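Side-chain contact in putative secreted endoglycosylceramidase (Rhodococcus hoagii, PDB 6JYZ), which is a family 5 glycoside hydrolase that probably splits the bond between the sugar and ceramide of galactosylceramide-type glycolipids: residues P414-T417 with G423-G426. Residues are numbered along the deposited sequence; the frame is centred on the assembly and turned at random.
Sequences PGLT and GFRG. With EDO (1,2-ethanediol), chain F.
L416 and T417 meet F424, R425 and G426 within the β-hairpin of strands 416-420 and 423-428, part of the C-terminal β-domain. L416 and G426 form an antiparallel non-hydrogen-bonded pair, with their CA atoms 4.1 Å apart. Beside it, the amide N of T417 donates an almost straight bond to R425 O, 2.9 Å long with an N-H...O angle of 169°; it arrives in the carbonyl plane, on a lone pair. T417 OG1 lies 3.2 Å from the same R425 O, a weak bond at best, and one not settled, because the hydroxyl proton has another acceptor within reach. A chi1 of 59° sets this hydroxyl between the backbone N and the carbonyl carbon of T417, which also places OG1 against G426 CA. L416 approaches by one branch: CG is anti to the backbone N (chi1 -175°), and CD1 reaches R425 O at 3.5 Å and F424 CB at 4.0 Å. The L416 and F424 side chains cross at about a right angle, with CD1 oblique to the ring, which packs against I432, A434 and Y436 of strand 431-437. G426, which has no side chain, lets G415 O come within 3.2 Å of G426 CA and the two strands lie close. On the outer side, R425 bends at chi3 and turns its guanidinium to a 1,2-ethanediol, probably from the crystallisation liquor. O1 of the diol lies in the guanidinium plane at its edge, 2.8 Å from R425 NE, and R425 NH2 bonds to O2 at 3.0 Å, while E418 also holds the diol, so that it bridges the two strands. Strand 416-420 is an outermost strand of a four-stranded antiparallel sheet, and F424 lies between that sheet and strand 431-437; as in a β-sandwich, F424 sits in the apolar layer while T417 and R425 are exposed.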
ATOM      1  N   PRO A 414      18.162  -0.056  16.428  1.00 13.49           N
ATOM      2  CA  PRO A 414      17.977   0.985  17.432  1.00 14.34           C
ATOM      3  C   PRO A 414      18.714   2.261  17.058  1.00 13.27           C
ATOM      4  O   PRO A 414      19.902   2.244  16.698  1.00 14.79           O
ATOM      5  CB  PRO A 414      18.593   0.384  18.723  1.00 16.34           C
ATOM      6  CG  PRO A 414      19.603  -0.498  18.207  1.00 16.84           C
ATOM      7  CD  PRO A 414      19.083  -1.125  16.894  1.00 15.64           C
ATOM      8  N   GLY A 415      18.067   3.411  17.096  1.00 12.52           N
ATOM      9  CA  GLY A 415      18.739   4.670  16.800  1.00 12.58           C
ATOM     10  C   GLY A 415      19.322   4.662  15.407  1.00 11.82           C
ATOM     11  O   GLY A 415      20.374   5.260  15.213  1.00 12.99           O
ATOM     12  N   LEU A 416      18.659   4.102  14.379  1.00 12.08           N
ATOM     13  CA  LEU A 416      19.169   4.130  13.025  1.00 11.57           C
ATOM     14  C   LEU A 416      19.420   5.561  12.583  1.00 11.67           C
ATOM     15  O   LEU A 416      18.545   6.420  12.765  1.00 13.73           O
ATOM     16  CB  LEU A 416      18.102   3.494  12.133  1.00 12.07           C
ATOM     17  CG  LEU A 416      18.466   3.314  10.690  1.00 12.19           C
ATOM     18  CD1 LEU A 416      19.596   2.289  10.472  1.00 13.10           C
ATOM     19  CD2 LEU A 416      17.212   2.878   9.924  1.00 14.11           C
ATOM     20  N   THR A 417      20.576   5.816  11.971  1.00 12.36           N
ATOM     21  CA  THR A 417      20.889   7.152  11.455  1.00 11.96           C
ATOM     22  C   THR A 417      21.106   7.170   9.966  1.00 12.57           C
ATOM     23  O   THR A 417      20.865   8.248   9.373  1.00 14.66           O
ATOM     24  CB  THR A 417      22.052   7.819  12.198  1.00 13.68           C
ATOM     25  OG1 THR A 417      23.167   6.956  12.026  1.00 15.37           O
ATOM     26  CG2 THR A 417      21.764   8.078  13.669  1.00 15.26           C
ATOM     27  N   GLY A 423      25.387  -0.473   3.419  1.00 14.59           N
ATOM     28  CA  GLY A 423      24.993  -0.927   4.740  1.00 13.66           C
ATOM     29  C   GLY A 423      24.420   0.209   5.548  1.00 12.81           C
ATOM     30  O   GLY A 423      23.856   1.184   5.017  1.00 14.99           O
ATOM     31  N   PHE A 424      24.446   0.116   6.871  1.00 11.93           N
ATOM     32  CA  PHE A 424      23.678   1.007   7.732  1.00 11.20           C
ATOM     33  C   PHE A 424      24.382   1.285   9.028  1.00 10.64           C
ATOM     34  O   PHE A 424      25.341   0.528   9.370  1.00 11.78           O
ATOM     35  CB  PHE A 424      22.236   0.492   8.016  1.00 11.40           C
ATOM     36  CG  PHE A 424      22.221  -0.903   8.651  1.00 10.07           C
ATOM     37  CD1 PHE A 424      22.283  -2.062   7.916  1.00 10.98           C
ATOM     38  CD2 PHE A 424      22.133  -0.967  10.030  1.00 10.75           C
ATOM     39  CE1 PHE A 424      22.267  -3.305   8.547  1.00 11.29           C
ATOM     40  CE2 PHE A 424      22.111  -2.223  10.659  1.00 12.39           C
ATOM     41  CZ  PHE A 424      22.192  -3.366   9.942  1.00 10.76           C
ATOM     42  N   ARG A 425      24.000   2.319   9.712  1.00 11.06           N
ATOM     43  CA  ARG A 425      24.659   2.710  10.944  1.00 12.35           C
ATOM     44  C   ARG A 425      23.696   3.403  11.852  1.00 11.81           C
ATOM     45  O   ARG A 425      22.620   3.892  11.381  1.00 12.24           O
ATOM     46  CB  ARG A 425      25.929   3.521  10.746  1.00 16.01           C
ATOM     47  CG  ARG A 425      25.738   4.892  10.167  1.00 18.40           C
ATOM     48  CD  ARG A 425      27.120   5.620   9.996  1.00 18.41           C
ATOM     49  NE  ARG A 425      27.955   4.907   9.046  1.00 17.57           N
ATOM     50  CZ  ARG A 425      29.064   4.208   9.362  1.00 15.12           C
ATOM     51  NH1 ARG A 425      29.563   4.172  10.570  1.00 16.49           N
ATOM     52  NH2 ARG A 425      29.611   3.442   8.446  1.00 18.64           N
ATOM     53  N   GLY A 426      23.991   3.503  13.123  1.00 11.81           N
ATOM     54  CA  GLY A 426      23.120   4.163  14.059  1.00 12.30           C
ATOM     55  C   GLY A 426      23.773   4.311  15.407  1.00 12.07           C
ATOM     56  O   GLY A 426      25.017   4.094  15.550  1.00 12.84           O
TER
HETATM   57  C1  EDO F 505      25.843   4.301   5.771  1.00 33.47           C
HETATM   58  O1  EDO F 505      26.263   5.183   6.808  1.00 33.04           O
HETATM   59  C2  EDO F 505      26.793   3.192   5.738  1.00 30.50           C
HETATM   60  O2  EDO F 505      28.162   3.541   5.867  1.00 32.99           O